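Local structure of fibrillarin-like rRNA/tRNA 2'-O-methyltransferase (Archaeoglobus fulgidus, 1NT2) at residues L151-R164 against Y198-F210. The protein uses S-adenosylmethionine to methylate ribose 2'-hydroxyls in rRNA and tRNA at sites chosen by a guide RNA, within box C/D ribonucleoprotein particles. Numbering follows the deposited sequence.
Sequences LKEKGEVVIMVKAR and YHRDHIFIHAYRF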
loop_
_atom_site.group_PDB
_atom_site.type_symbol
_atom_site.label_atom_id
_atom_site.label_comp_id
_atom_site.label_asym_id
_atom_site.label_seq_id
_atom_site.Cartn_x
_atom_site.Cartn_y
_atom_site.Cartn_z
ATOM N N LEU A 151 46.841 -15.353 -10.930
ATOM C CA LEU A 151 47.521 -16.634 -10.797
ATOM C C LEU A 151 48.482 -16.901 -11.950
ATOM O O LEU A 151 48.075 -17.326 -13.039
ATOM C CB LEU A 151 46.519 -17.785 -10.696
ATOM C CG LEU A 151 47.189 -19.164 -10.689
ATOM C CD1 LEU A 151 48.084 -19.297 -9.470
ATOM C CD2 LEU A 151 46.135 -20.238 -10.700
ATOM N N LYS A 152 49.764 -16.665 -11.691
ATOM C CA LYS A 152 50.805 -16.877 -12.689
ATOM C C LYS A 152 50.827 -18.323 -13.213
ATOM O O LYS A 152 50.765 -19.275 -12.436
ATOM C CB LYS A 152 52.158 -16.509 -12.083
ATOM C CG LYS A 152 52.550 -17.380 -10.921
ATOM C CD LYS A 152 53.423 -16.642 -9.937
ATOM C CE LYS A 152 54.636 -16.031 -10.591
ATOM N NZ LYS A 152 55.552 -15.428 -9.581
ATOM N N GLU A 153 50.913 -18.472 -14.536
ATOM C CA GLU A 153 50.946 -19.786 -15.192
ATOM C C GLU A 153 51.748 -20.797 -14.396
ATOM O O GLU A 153 52.911 -20.566 -14.063
ATOM C CB GLU A 153 51.538 -19.684 -16.610
ATOM C CG GLU A 153 50.496 -19.682 -17.738
ATOM C CD GLU A 153 50.861 -20.607 -18.906
ATOM O OE1 GLU A 153 50.058 -20.708 -19.860
ATOM O OE2 GLU A 153 51.944 -21.236 -18.874
ATOM N N LYS A 154 51.115 -21.926 -14.112
ATOM C CA LYS A 154 51.735 -22.995 -13.344
ATOM C C LYS A 154 51.741 -22.600 -11.868
ATOM O O LYS A 154 52.641 -22.961 -11.108
ATOM C CB LYS A 154 53.164 -23.271 -13.838
ATOM C CG LYS A 154 53.625 -24.712 -13.615
ATOM C CD LYS A 154 52.701 -25.704 -14.334
ATOM C CE LYS A 154 52.997 -27.165 -13.967
ATOM N NZ LYS A 154 54.249 -27.696 -14.583
ATOM N N GLY A 155 50.723 -21.838 -11.482
ATOM C CA GLY A 155 50.582 -21.420 -10.102
ATOM C C GLY A 155 49.573 -22.363 -9.480
ATOM O O GLY A 155 48.860 -23.068 -10.197
ATOM N N GLU A 156 49.493 -22.384 -8.156
ATOM C CA GLU A 156 48.566 -23.286 -7.491
ATOM C C GLU A 156 47.547 -22.593 -6.584
ATOM O O GLU A 156 47.798 -21.505 -6.057
ATOM C CB GLU A 156 49.363 -24.331 -6.699
ATOM C CG GLU A 156 50.504 -23.745 -5.867
ATOM C CD GLU A 156 51.321 -24.804 -5.132
ATOM O OE1 GLU A 156 52.016 -25.609 -5.798
ATOM O OE2 GLU A 156 51.268 -24.824 -3.883
ATOM N N VAL A 157 46.391 -23.232 -6.413
ATOM C CA VAL A 157 45.334 -22.688 -5.567
ATOM C C VAL A 157 44.736 -23.718 -4.622
ATOM O O VAL A 157 44.724 -24.914 -4.900
ATOM C CB VAL A 157 44.152 -22.081 -6.393
ATOM C CG1 VAL A 157 44.619 -20.859 -7.153
ATOM C CG2 VAL A 157 43.568 -23.120 -7.337
ATOM N N VAL A 158 44.247 -23.220 -3.493
ATOM C CA VAL A 158 43.596 -24.030 -2.473
ATOM C C VAL A 158 42.299 -23.278 -2.219
ATOM O O VAL A 158 42.303 -22.071 -1.961
ATOM C CB VAL A 158 44.405 -24.083 -1.157
ATOM C CG1 VAL A 158 43.831 -25.144 -0.247
ATOM C CG2 VAL A 158 45.869 -24.353 -1.451
ATOM N N ILE A 159 41.185 -23.981 -2.307
ATOM C CA ILE A 159 39.916 -23.326 -2.106
ATOM C C ILE A 159 39.043 -24.154 -1.184
ATOM O O ILE A 159 38.849 -25.352 -1.408
ATOM C CB ILE A 159 39.203 -23.120 -3.461
ATOM C CG1 ILE A 159 37.919 -22.310 -3.270
ATOM C CG2 ILE A 159 38.918 -24.471 -4.102
ATOM C CD1 ILE A 159 37.110 -22.119 -4.552
ATOM N N MET A 160 38.532 -23.521 -0.133
ATOM C CA MET A 160 37.663 -24.213 0.802
ATOM C C MET A 160 36.219 -24.049 0.301
ATOM O O MET A 160 35.848 -23.002 -0.236
ATOM C CB MET A 160 37.831 -23.636 2.211
ATOM C CG MET A 160 39.269 -23.655 2.757
ATOM S SD MET A 160 40.193 -25.221 2.585
ATOM C CE MET A 160 39.067 -26.367 3.332
ATOM N N VAL A 161 35.406 -25.085 0.466
ATOM C CA VAL A 161 34.029 -25.034 -0.011
ATOM C C VAL A 161 33.000 -25.560 0.991
ATOM O O VAL A 161 33.175 -26.616 1.601
ATOM C CB VAL A 161 33.897 -25.830 -1.342
ATOM C CG1 VAL A 161 32.447 -25.934 -1.777
ATOM C CG2 VAL A 161 34.720 -25.158 -2.410
ATOM N N LYS A 162 31.923 -24.807 1.159
ATOM C CA LYS A 162 30.849 -25.206 2.048
ATOM C C LYS A 162 29.709 -25.598 1.130
ATOM O O LYS A 162 29.050 -24.726 0.568
ATOM C CB LYS A 162 30.429 -24.033 2.930
ATOM C CG LYS A 162 29.211 -24.298 3.789
ATOM C CD LYS A 162 29.052 -23.216 4.832
ATOM C CE LYS A 162 27.783 -23.418 5.636
ATOM N NZ LYS A 162 27.725 -24.742 6.312
ATOM N N ALA A 163 29.492 -26.901 0.961
ATOM C CA ALA A 163 28.423 -27.395 0.096
ATOM C C ALA A 163 27.181 -26.500 0.104
ATOM O O ALA A 163 26.811 -25.958 -0.936
ATOM C CB ALA A 163 28.042 -28.814 0.497
ATOM N N ARG A 164 26.553 -26.340 1.270
ATOM C CA ARG A 164 25.351 -25.513 1.405
ATOM C C ARG A 164 25.487 -24.100 0.828
ATOM O O ARG A 164 24.514 -23.519 0.352
ATOM C CB ARG A 164 24.948 -25.386 2.873
ATOM C CG ARG A 164 25.005 -26.664 3.659
ATOM C CD ARG A 164 24.133 -26.561 4.900
ATOM N NE ARG A 164 22.739 -26.883 4.601
ATOM C CZ ARG A 164 22.315 -28.086 4.209
ATOM N NH1 ARG A 164 23.178 -29.090 4.070
ATOM N NH2 ARG A 164 21.026 -28.289 3.952
ATOM N N TYR A 198 36.936 -31.469 12.043
ATOM C CA TYR A 198 37.057 -30.028 12.209
ATOM C C TYR A 198 35.980 -29.148 11.584
ATOM O O TYR A 198 35.497 -28.222 12.236
ATOM C CB TYR A 198 38.439 -29.623 11.724
ATOM C CG TYR A 198 39.494 -30.481 12.373
ATOM C CD1 TYR A 198 39.864 -30.273 13.700
ATOM C CD2 TYR A 198 40.049 -31.564 11.700
ATOM C CE1 TYR A 198 40.756 -31.127 14.339
ATOM C CE2 TYR A 198 40.939 -32.422 12.333
ATOM C CZ TYR A 198 41.285 -32.197 13.652
ATOM O OH TYR A 198 42.152 -33.046 14.291
ATOM N N HIS A 199 35.607 -29.427 10.337
ATOM C CA HIS A 199 34.574 -28.650 9.655
ATOM C C HIS A 199 33.595 -29.546 8.923
ATOM O O HIS A 199 33.745 -29.793 7.734
ATOM C CB HIS A 199 35.220 -27.671 8.687
ATOM C CG HIS A 199 36.131 -26.700 9.362
ATOM N ND1 HIS A 199 37.344 -27.071 9.900
ATOM C CD2 HIS A 199 35.975 -25.387 9.655
ATOM C CE1 HIS A 199 37.897 -26.031 10.499
ATOM N NE2 HIS A 199 37.086 -24.997 10.365
ATOM N N ARG A 200 32.580 -30.009 9.648
ATOM C CA ARG A 200 31.574 -30.923 9.115
ATOM C C ARG A 200 30.773 -30.486 7.883
ATOM O O ARG A 200 29.733 -31.073 7.595
ATOM C CB ARG A 200 30.579 -31.323 10.223
ATOM C CG ARG A 200 31.167 -32.073 11.425
ATOM C CD ARG A 200 30.170 -33.123 11.966
ATOM N NE ARG A 200 28.926 -32.558 12.510
ATOM C CZ ARG A 200 27.852 -33.276 12.859
ATOM N NH1 ARG A 200 27.846 -34.598 12.725
ATOM N NH2 ARG A 200 26.777 -32.672 13.354
ATOM N N ASP A 201 31.236 -29.483 7.145
ATOM C CA ASP A 201 30.488 -29.047 5.964
ATOM C C ASP A 201 31.395 -28.597 4.815
ATOM O O ASP A 201 30.932 -28.407 3.690
ATOM C CB ASP A 201 29.531 -27.910 6.350
ATOM C CG ASP A 201 28.295 -27.826 5.441
ATOM O OD1 ASP A 201 28.461 -27.710 4.203
ATOM O OD2 ASP A 201 27.156 -27.870 5.975
ATOM N N HIS A 202 32.686 -28.433 5.097
ATOM C CA HIS A 202 33.650 -27.997 4.090
ATOM C C HIS A 202 34.501 -29.134 3.496
ATOM O O HIS A 202 34.556 -30.233 4.043
ATOM C CB HIS A 202 34.582 -26.940 4.703
ATOM C CG HIS A 202 33.891 -25.674 5.101
ATOM N ND1 HIS A 202 32.930 -25.628 6.088
ATOM C CD2 HIS A 202 34.026 -24.403 4.647
ATOM C CE1 HIS A 202 32.503 -24.384 6.223
ATOM N NE2 HIS A 202 33.151 -23.621 5.361
ATOM N N ILE A 203 35.155 -28.855 2.366
ATOM C CA ILE A 203 36.056 -29.805 1.699
ATOM C C ILE A 203 37.090 -28.991 0.934
ATOM O O ILE A 203 36.729 -28.054 0.233
ATOM C CB ILE A 203 35.327 -30.731 0.700
ATOM C CG1 ILE A 203 36.321 -31.764 0.161
ATOM C CG2 ILE A 203 34.752 -29.922 -0.461
ATOM C CD1 ILE A 203 35.700 -32.862 -0.664
ATOM N N PHE A 204 38.369 -29.337 1.065
ATOM C CA PHE A 204 39.427 -28.589 0.384
ATOM C C PHE A 204 39.813 -29.199 -0.957
ATOM O O PHE A 204 39.933 -30.417 -1.102
ATOM C CB PHE A 204 40.666 -28.495 1.271
ATOM C CG PHE A 204 41.500 -29.750 1.284
ATOM C CD1 PHE A 204 42.569 -29.902 0.404
ATOM C CD2 PHE A 204 41.202 -30.794 2.158
ATOM C CE1 PHE A 204 43.325 -31.071 0.394
ATOM C CE2 PHE A 204 41.951 -31.968 2.155
ATOM C CZ PHE A 204 43.013 -32.104 1.272
ATOM N N ILE A 205 40.007 -28.339 -1.945
ATOM C CA ILE A 205 40.386 -28.797 -3.265
ATOM C C ILE A 205 41.691 -28.106 -3.626
ATOM O O ILE A 205 41.750 -26.879 -3.694
ATOM C CB ILE A 205 39.337 -28.411 -4.330
ATOM C CG1 ILE A 205 37.925 -28.721 -3.846
ATOM C CG2 ILE A 205 39.586 -29.196 -5.602
ATOM C CD1 ILE A 205 36.850 -28.321 -4.849
ATOM N N HIS A 206 42.743 -28.891 -3.835
ATOM C CA HIS A 206 44.032 -28.326 -4.215
ATOM C C HIS A 206 44.134 -28.517 -5.714
ATOM O O HIS A 206 43.703 -29.547 -6.237
ATOM C CB HIS A 206 45.186 -29.060 -3.540
ATOM C CG HIS A 206 46.518 -28.431 -3.790
ATOM N ND1 HIS A 206 47.633 -29.159 -4.136
ATOM C CD2 HIS A 206 46.916 -27.137 -3.733
ATOM C CE1 HIS A 206 48.661 -28.342 -4.283
ATOM N NE2 HIS A 206 48.253 -27.109 -4.043
ATOM N N ALA A 207 44.696 -27.534 -6.406
ATOM C CA ALA A 207 44.825 -27.624 -7.855
ATOM C C ALA A 207 45.677 -26.502 -8.426
ATOM O O ALA A 207 46.125 -25.613 -7.704
ATOM C CB ALA A 207 43.439 -27.608 -8.501
ATOM N N TYR A 208 45.899 -26.549 -9.733
ATOM C CA TYR A 208 46.698 -25.532 -10.386
ATOM C C TYR A 208 46.357 -25.465 -11.866
ATOM O O TYR A 208 45.779 -26.403 -12.423
ATOM C CB TYR A 208 48.187 -25.837 -10.190
ATOM C CG TYR A 208 48.705 -27.023 -10.974
ATOM C CD1 TYR A 208 49.401 -26.840 -12.170
ATOM C CD2 TYR A 208 48.501 -28.327 -10.525
ATOM C CE1 TYR A 208 49.882 -27.925 -12.902
ATOM C CE2 TYR A 208 48.978 -29.423 -11.251
ATOM C CZ TYR A 208 49.667 -29.214 -12.440
ATOM O OH TYR A 208 50.126 -30.284 -13.179
ATOM N N ARG A 209 46.702 -24.346 -12.493
ATOM C CA ARG A 209 46.437 -24.166 -13.906
ATOM C C ARG A 209 47.739 -24.202 -14.685
ATOM O O ARG A 209 48.682 -23.467 -14.382
ATOM C CB ARG A 209 45.728 -22.836 -14.156
ATOM C CG ARG A 209 46.490 -21.616 -13.673
ATOM C CD ARG A 209 45.866 -20.335 -14.213
ATOM N NE ARG A 209 46.132 -20.168 -15.639
ATOM C CZ ARG A 209 45.530 -19.274 -16.416
ATOM N NH1 ARG A 209 44.616 -18.456 -15.905
ATOM N NH2 ARG A 209 45.845 -19.197 -17.703
ATOM N N PHE A 210 47.781 -25.073 -15.687
ATOM C CA PHE A 210 48.955 -25.229 -16.540
ATOM C C PHE A 210 48.903 -24.151 -17.628
ATOM O O PHE A 210 47.948 -23.336 -17.611
ATOM C CB PHE A 210 48.956 -26.625 -17.182
ATOM C CG PHE A 210 50.295 -27.320 -17.143
ATOM C CD1 PHE A 210 51.407 -26.758 -17.756
ATOM C CD2 PHE A 210 50.437 -28.546 -16.496
ATOM C CE1 PHE A 210 52.643 -27.402 -17.726
ATOM C CE2 PHE A 210 51.670 -29.201 -16.459
ATOM C CZ PHE A 210 52.776 -28.627 -17.076
ATOM O OXT PHE A 210 49.814 -24.131 -18.486
#
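Lys162 and Asp201 form a salt bridge, NZ to OD2 at 3.2 Å, near one end of an antiparallel strand pair of fibrillarin, and the lysine illustrates how one long side chain can serve two partners. Its CB lies over a face of the His202 ring, 3.9 Å from the centroid, in a CH-pi contact. CG, anti to the backbone N (chi1 174°), passes Asp201 OD1, CD returns to within 3.9 Å of His202 CE1, and a turn about the CD-CE bond (chi4 58°) brings NZ to the carboxylate. With an alanine at His202 the CH-pi contact would go, and the aliphatic part of Lys162 would probably lose its flat support, its ammonium freer to swing off Asp201.

Further along, paired backbone bonds join Val157 to Ala207 and Ile159 to Ile205; the straightest runs from Val157 N to Ala207 O (2.7 Å). Met160 curls so that CE reaches Phe204 CB, while CG2 of Ile159 packs beside CB of Ile205 on the face covered by helix 172-184. At the far end Lys154 CE sits 3.6 Å from the Phe210 ring centroid, over its face.

Strand 202-209 runs between 155-162 and 188-194, the reversed strand in the 3-2-1-4-5-7-6 order of the Rossmann-like class I methyltransferase fold, with His202 near the bound S-adenosylmethionine.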